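Local coordinates for ADP-ribosylglycohydrolase (PDB 2YZV), which belongs to the ADP-ribosylglycohydrolase family and has a compact, mainly helical fold without strands, with two magnesium ions bound in this model, at residues E6-R11 / L289-Y294; R10-F15 / Y267-I272; A14-A19 / E285-A290. One frame throughout, in Å; residues are numbered along the deposited sequence.

Interaction 1: residues E6-R11 / L289-Y294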
# COMPACT_ATOMS: atom_id res chain seq x y z
N GLU A 6 -5.34 20.57 -6.82
CA GLU A 6 -5.93 19.33 -7.32
C GLU A 6 -4.89 18.23 -7.44
O GLU A 6 -5.14 17.08 -7.08
CB GLU A 6 -6.59 19.59 -8.68
CG GLU A 6 -7.44 18.45 -9.24
CD GLU A 6 -6.63 17.37 -9.93
OE1 GLU A 6 -5.62 17.70 -10.59
OE2 GLU A 6 -7.01 16.18 -9.84
N ARG A 7 -3.71 18.59 -7.94
CA ARG A 7 -2.63 17.63 -8.10
C ARG A 7 -2.06 17.19 -6.75
O ARG A 7 -1.80 16.01 -6.54
CB ARG A 7 -1.52 18.22 -8.98
CG ARG A 7 -1.93 18.42 -10.43
CD ARG A 7 -0.74 18.75 -11.32
NE ARG A 7 -0.28 20.13 -11.16
CZ ARG A 7 -0.93 21.20 -11.61
NH1 ARG A 7 -2.09 21.05 -12.26
NH2 ARG A 7 -0.44 22.41 -11.42
N GLN A 8 -1.89 18.15 -5.84
CA GLN A 8 -1.37 17.83 -4.51
C GLN A 8 -2.35 16.90 -3.80
O GLN A 8 -1.95 15.98 -3.08
CB GLN A 8 -1.19 19.09 -3.67
CG GLN A 8 -0.16 20.08 -4.19
CD GLN A 8 0.04 21.24 -3.24
OE1 GLN A 8 -0.92 21.81 -2.73
NE2 GLN A 8 1.30 21.60 -2.99
N ASP A 9 -3.64 17.16 -4.01
CA ASP A 9 -4.72 16.39 -3.40
C ASP A 9 -4.59 14.89 -3.67
O ASP A 9 -4.90 14.07 -2.81
CB ASP A 9 -6.07 16.90 -3.92
CG ASP A 9 -7.25 16.37 -3.12
OD1 ASP A 9 -8.28 16.04 -3.74
OD2 ASP A 9 -7.15 16.30 -1.88
N ARG A 10 -4.12 14.54 -4.86
CA ARG A 10 -3.96 13.13 -5.22
C ARG A 10 -2.81 12.47 -4.46
O ARG A 10 -2.93 11.33 -4.01
CB ARG A 10 -3.72 12.98 -6.72
CG ARG A 10 -4.90 13.35 -7.60
CD ARG A 10 -4.56 13.10 -9.06
NE ARG A 10 -5.65 13.46 -9.97
CZ ARG A 10 -6.76 12.75 -10.13
NH1 ARG A 10 -6.94 11.63 -9.43
NH2 ARG A 10 -7.69 13.15 -10.98
N ARG A 11 -1.70 13.18 -4.32
CA ARG A 11 -0.55 12.63 -3.62
C ARG A 11 -0.86 12.50 -2.13
O ARG A 11 -0.53 11.50 -1.50
CB ARG A 11 0.69 13.50 -3.83
CG ARG A 11 1.38 13.31 -5.19
CD ARG A 11 0.56 13.89 -6.33
NE ARG A 11 1.15 13.59 -7.64
CZ ARG A 11 0.63 13.99 -8.79
NH1 ARG A 11 -0.50 14.70 -8.81
NH2 ARG A 11 1.22 13.67 -9.94
N LEU A 289 4.89 14.84 4.95
CA LEU A 289 5.73 13.92 4.20
C LEU A 289 5.25 13.78 2.75
O LEU A 289 6.06 13.81 1.82
CB LEU A 289 5.75 12.53 4.85
CG LEU A 289 6.50 12.37 6.18
CD1 LEU A 289 6.20 11.00 6.78
CD2 LEU A 289 7.99 12.54 5.94
N ALA A 290 3.94 13.63 2.57
CA ALA A 290 3.38 13.48 1.23
C ALA A 290 3.72 14.68 0.36
O ALA A 290 4.10 14.52 -0.80
CB ALA A 290 1.87 13.30 1.31
N LEU A 291 3.57 15.87 0.91
CA LEU A 291 3.88 17.09 0.16
C LEU A 291 5.37 17.18 -0.15
O LEU A 291 5.75 17.58 -1.24
CB LEU A 291 3.42 18.32 0.95
CG LEU A 291 1.90 18.54 0.99
CD1 LEU A 291 1.57 19.71 1.90
CD2 LEU A 291 1.39 18.79 -0.42
N ALA A 292 6.20 16.79 0.82
CA ALA A 292 7.65 16.83 0.62
C ALA A 292 8.05 15.87 -0.50
O ALA A 292 8.86 16.20 -1.37
CB ALA A 292 8.36 16.47 1.91
N LEU A 293 7.47 14.67 -0.48
CA LEU A 293 7.77 13.67 -1.50
C LEU A 293 7.32 14.14 -2.88
O LEU A 293 8.02 13.95 -3.87
CB LEU A 293 7.10 12.34 -1.15
CG LEU A 293 7.65 11.63 0.10
CD1 LEU A 293 6.66 10.56 0.55
CD2 LEU A 293 9.01 11.02 -0.19
N TYR A 294 6.15 14.77 -2.94
CA TYR A 294 5.63 15.26 -4.21
C TYR A 294 6.53 16.36 -4.78
O TYR A 294 6.83 16.37 -5.97
CB TYR A 294 4.20 15.78 -4.02
CG TYR A 294 3.57 16.36 -5.27
CD1 TYR A 294 3.71 15.71 -6.51
CD2 TYR A 294 2.85 17.54 -5.23
CE1 TYR A 294 3.13 16.24 -7.66
CE2 TYR A 294 2.26 18.08 -6.37
CZ TYR A 294 2.41 17.42 -7.59
OH TYR A 294 1.84 17.95 -8.72
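Y294 drives its ring between R7, Q8 and R11, making a helix-helix packing contact of an all-helical fold. It joins the helices 4-26 and 283-298, from near the two ends of the chain; the axes of the short segments pass 9.6 Å apart with N-to-C directions 117° from each other. The ring meets a different kind of neighbour at its face, its edge and its hydroxyl end. Over one face lies the aliphatic part of R11, a CH-pi contact with CD of R11 3.9 Å from the centroid of the Y294 ring. Farther along the same side chain the guanidinium continues past the rim, turned 29° from the ring plane, and NE of R11 comes to 3.3 Å from CE1 of Y294. At the ring edge, Q8 brings its CG to 3.8 Å from CE2 of Y294. The phenol end reaches R7, where OH of Y294 is 3.4 Å from CB of R7. Beside the tyrosine, CD2 of L291 touches NE2 of Q8 at 3.8 Å, joining an amide end to a methyl.

The second shell explains how R11 keeps its place. A bend at chi2 (71°) carries its chain along the tyrosine ring instead of straight out from the helix. Its buried guanidinium is held twice: NH2 forms a salt bridge with E142, while NH1 donates back to its own helix. That last bond, 2.9 Å from NH1 of R11 to O of R7, lies close to the guanidinium plane but approaches from above the plane of the R7 carbonyl.

Interaction 2: residues R10-F15 / Y267-I272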
# COMPACT_ATOMS: atom_id res chain seq x y z
N ARG A 10 -4.12 14.54 -4.86
CA ARG A 10 -3.96 13.13 -5.22
C ARG A 10 -2.81 12.47 -4.46
O ARG A 10 -2.93 11.33 -4.01
CB ARG A 10 -3.72 12.98 -6.72
CG ARG A 10 -4.90 13.35 -7.60
CD ARG A 10 -4.56 13.10 -9.06
NE ARG A 10 -5.65 13.46 -9.97
CZ ARG A 10 -6.76 12.75 -10.13
NH1 ARG A 10 -6.94 11.63 -9.43
NH2 ARG A 10 -7.69 13.15 -10.98
N ARG A 11 -1.70 13.18 -4.32
CA ARG A 11 -0.55 12.63 -3.62
C ARG A 11 -0.86 12.50 -2.13
O ARG A 11 -0.53 11.50 -1.50
CB ARG A 11 0.69 13.50 -3.83
CG ARG A 11 1.38 13.31 -5.19
CD ARG A 11 0.56 13.89 -6.33
NE ARG A 11 1.15 13.59 -7.64
CZ ARG A 11 0.63 13.99 -8.79
NH1 ARG A 11 -0.50 14.70 -8.81
NH2 ARG A 11 1.22 13.67 -9.94
N LEU A 12 -1.50 13.52 -1.56
CA LEU A 12 -1.86 13.47 -0.15
C LEU A 12 -2.88 12.35 0.07
O LEU A 12 -2.83 11.64 1.08
CB LEU A 12 -2.46 14.80 0.31
CG LEU A 12 -1.52 15.98 0.54
CD1 LEU A 12 -0.87 15.85 1.90
CD2 LEU A 12 -0.47 16.06 -0.56
N GLY A 13 -3.79 12.19 -0.88
CA GLY A 13 -4.81 11.16 -0.78
C GLY A 13 -4.23 9.76 -0.78
O GLY A 13 -4.68 8.89 -0.03
N ALA A 14 -3.24 9.52 -1.63
CA ALA A 14 -2.64 8.19 -1.70
C ALA A 14 -1.90 7.83 -0.41
O ALA A 14 -1.99 6.70 0.07
CB ALA A 14 -1.68 8.11 -2.89
N PHE A 15 -1.18 8.79 0.17
CA PHE A 15 -0.43 8.55 1.40
C PHE A 15 -1.36 8.42 2.60
O PHE A 15 -1.27 7.44 3.36
CB PHE A 15 0.58 9.69 1.61
CG PHE A 15 1.73 9.33 2.52
CD1 PHE A 15 3.03 9.67 2.18
CD2 PHE A 15 1.51 8.66 3.72
CE1 PHE A 15 4.10 9.35 3.01
CE2 PHE A 15 2.58 8.33 4.57
CZ PHE A 15 3.88 8.68 4.21
N TYR A 267 -9.36 9.27 -6.07
CA TYR A 267 -10.39 10.19 -5.57
C TYR A 267 -9.84 11.46 -4.92
O TYR A 267 -10.52 12.49 -4.89
CB TYR A 267 -11.29 9.48 -4.57
CG TYR A 267 -12.09 8.32 -5.12
CD1 TYR A 267 -13.11 8.52 -6.06
CD2 TYR A 267 -11.86 7.02 -4.68
CE1 TYR A 267 -13.87 7.46 -6.53
CE2 TYR A 267 -12.62 5.95 -5.14
CZ TYR A 267 -13.63 6.17 -6.06
OH TYR A 267 -14.40 5.12 -6.49
N GLY A 268 -8.63 11.38 -4.39
CA GLY A 268 -8.01 12.53 -3.75
C GLY A 268 -8.34 12.67 -2.28
O GLY A 268 -9.35 12.15 -1.80
N LEU A 269 -7.48 13.39 -1.55
CA LEU A 269 -7.65 13.61 -0.12
C LEU A 269 -9.02 14.19 0.24
O LEU A 269 -9.63 13.79 1.23
CB LEU A 269 -6.56 14.54 0.40
CG LEU A 269 -6.55 14.75 1.92
CD1 LEU A 269 -6.10 13.47 2.61
CD2 LEU A 269 -5.62 15.89 2.28
N GLY A 270 -9.49 15.13 -0.56
CA GLY A 270 -10.77 15.76 -0.29
C GLY A 270 -11.96 14.82 -0.29
O GLY A 270 -13.00 15.14 0.28
N ALA A 271 -11.81 13.66 -0.94
CA ALA A 271 -12.88 12.68 -1.03
C ALA A 271 -12.89 11.68 0.12
O ALA A 271 -13.84 10.91 0.27
CB ALA A 271 -12.79 11.94 -2.36
N ILE A 272 -11.84 11.68 0.93
CA ILE A 272 -11.77 10.77 2.07
C ILE A 272 -12.57 11.38 3.23
O ILE A 272 -12.41 12.55 3.55
CB ILE A 272 -10.31 10.56 2.53
CG1 ILE A 272 -9.48 9.98 1.38
CG2 ILE A 272 -10.27 9.65 3.75
CD1 ILE A 272 -8.01 9.77 1.71
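G13 meets the loop backbone to backbone, its CA lying 3.6 Å from N of L269 and 4.1 Å from C of G268, while one turn earlier the CA atoms of R10 and G268 approach to 4.4 Å. Helix 4-26 thus runs against the turn that follows helix 252-267, a helix-to-loop contact whose closeness depends on G13. That residue has no side chain, which lets the two main chains come together directly. G268 is the residue at which the chain leaves helix 252-267, and its positive phi (88°) turns the path into the short 3-10 segment 269-271. That turn is held by its own backbone bonds, from A271 N to G268 O and from I272 N to L269 O.

Leucine and isoleucine flank the glycine contact. With CG of L269 anti to its backbone N (chi1 -175°), the side chain extends along helix 4-26, placing CD2 of L269 3.9 Å from CB of L12 and CD1 of L269 4.0 Å from O of L12. From farther along the loop, CD1 of I272 comes to 3.9 Å from O of G13.

R10 reaches past the loop instead of gripping it: NH1 donates to the carbonyls of A265 and Y266 at the end of helix 252-267, where its charge probably suits the helix dipole, and NE forms a salt bridge with E6. D9 accepts hydrogen bonds from L269 and G270, so the polar tie to the turn sits just before this segment. No hydrogen bond spans the two segments themselves. Their cohesion rests on van der Waals contact, which makes close backbone fit, rather than directional polar bonding, the basis of the contact.

Interaction 3: residues A14-A19 / E285-A290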
# COMPACT_ATOMS: atom_id res chain seq x y z
N ALA A 14 -3.24 9.52 -1.63
CA ALA A 14 -2.64 8.19 -1.70
C ALA A 14 -1.90 7.83 -0.41
O ALA A 14 -1.99 6.70 0.07
CB ALA A 14 -1.68 8.11 -2.89
N PHE A 15 -1.18 8.79 0.17
CA PHE A 15 -0.43 8.55 1.40
C PHE A 15 -1.36 8.42 2.60
O PHE A 15 -1.27 7.44 3.36
CB PHE A 15 0.58 9.69 1.61
CG PHE A 15 1.73 9.33 2.52
CD1 PHE A 15 3.03 9.67 2.18
CD2 PHE A 15 1.51 8.66 3.72
CE1 PHE A 15 4.10 9.35 3.01
CE2 PHE A 15 2.58 8.33 4.57
CZ PHE A 15 3.88 8.68 4.21
N LEU A 16 -2.24 9.39 2.80
CA LEU A 16 -3.17 9.33 3.92
C LEU A 16 -4.15 8.17 3.76
O LEU A 16 -4.53 7.54 4.75
CB LEU A 16 -3.94 10.65 4.04
CG LEU A 16 -3.28 11.82 4.78
CD1 LEU A 16 -3.18 11.49 6.25
CD2 LEU A 16 -1.90 12.11 4.20
N GLY A 17 -4.54 7.88 2.53
CA GLY A 17 -5.46 6.77 2.28
C GLY A 17 -4.86 5.45 2.74
O GLY A 17 -5.57 4.57 3.22
N LEU A 18 -3.55 5.32 2.58
CA LEU A 18 -2.84 4.11 3.00
C LEU A 18 -3.06 3.90 4.50
O LEU A 18 -3.47 2.82 4.93
CB LEU A 18 -1.35 4.26 2.69
CG LEU A 18 -0.37 3.10 2.91
CD1 LEU A 18 0.96 3.47 2.28
CD2 LEU A 18 -0.20 2.79 4.39
N ALA A 19 -2.79 4.94 5.28
CA ALA A 19 -2.93 4.88 6.74
C ALA A 19 -4.38 4.72 7.18
O ALA A 19 -4.66 4.01 8.15
CB ALA A 19 -2.32 6.13 7.37
N GLU A 285 1.76 14.82 10.25
CA GLU A 285 3.10 14.41 9.87
C GLU A 285 3.08 13.74 8.50
O GLU A 285 3.99 13.92 7.69
CB GLU A 285 3.70 13.46 10.92
CG GLU A 285 4.09 14.13 12.22
CD GLU A 285 2.93 14.31 13.19
OE1 GLU A 285 1.76 14.21 12.77
OE2 GLU A 285 3.19 14.54 14.39
N MET A 286 2.04 12.95 8.24
CA MET A 286 1.93 12.28 6.96
C MET A 286 1.65 13.27 5.83
O MET A 286 2.16 13.12 4.72
CB MET A 286 0.85 11.20 7.01
CG MET A 286 1.26 10.03 7.88
SD MET A 286 0.15 8.62 7.70
CE MET A 286 -1.00 8.93 9.03
N GLU A 287 0.84 14.29 6.11
CA GLU A 287 0.52 15.30 5.11
C GLU A 287 1.81 16.02 4.71
O GLU A 287 2.04 16.28 3.53
CB GLU A 287 -0.49 16.30 5.67
CG GLU A 287 -1.87 15.70 5.88
CD GLU A 287 -2.82 16.66 6.57
OE1 GLU A 287 -2.54 17.05 7.72
OE2 GLU A 287 -3.84 17.04 5.95
N ALA A 288 2.63 16.33 5.71
CA ALA A 288 3.90 17.01 5.47
C ALA A 288 4.82 16.13 4.62
O ALA A 288 5.45 16.61 3.68
CB ALA A 288 4.57 17.34 6.80
N LEU A 289 4.89 14.84 4.95
CA LEU A 289 5.73 13.92 4.20
C LEU A 289 5.25 13.78 2.75
O LEU A 289 6.06 13.81 1.82
CB LEU A 289 5.75 12.53 4.85
CG LEU A 289 6.50 12.37 6.18
CD1 LEU A 289 6.20 11.00 6.78
CD2 LEU A 289 7.99 12.54 5.94
N ALA A 290 3.94 13.63 2.57
CA ALA A 290 3.38 13.48 1.23
C ALA A 290 3.72 14.68 0.36
O ALA A 290 4.10 14.52 -0.80
CB ALA A 290 1.87 13.30 1.31
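F15 and M286 cross at about a right angle in the buried packing of helices 4-26 and 283-298, which here run roughly antiparallel, their segment axes 9.4 Å apart and 144° between their directions. The phenylalanine ring stands with its face toward the backbone carbonyl O of M286, while the methionine chain passes beside it: CG of M286 is 3.9 Å from CE2 of F15. Its sulfur makes a Met-aromatic contact from an oblique direction, SD of M286 lying 5.1 Å from the centroid of the F15 ring. Other carbons enclose the phenylalanine, with CB of A290 3.8 Å from CB of F15 and CB of L289 4.0 Å from CE1 of F15. P136 and L139 of helix 135-141 also touch this ring.

L16 crosses M286 at a slant, its CD2 4.0 Å from CB of M286. The same methyl meets the aliphatic part of E287, whose CB is directed away from helix 4-26. M286 also touches W55 and L63. Its chain finally bends at chi3 (-93°), bringing the methyl CE of M286 to 3.5 Å from CB of A19.

All three interactions use helix 4-26, which is followed inward from its early turns. Interactions 1 and 3 bind it to the same partner, helix 283-298, and share L289 and A290; interaction 2 joins it to the turn after helix 252-267. Interaction 1 is only partly buried and mixes arginine, glutamine and tyrosine with apolar groups. The other two are buried: interaction 2 relies on close backbone approach at a glycine, interaction 3 on hydrocarbon and sulfur. L12 connects them, its CD1 packing on A290 CB, while L269 CD1 packs on L16 CB. Polar side chains thus take part at the outer contact, whereas the inner two rest on apolar groups and backbone; interaction 3 includes A19, whose side chain is about 11 Å from a magnesium ion.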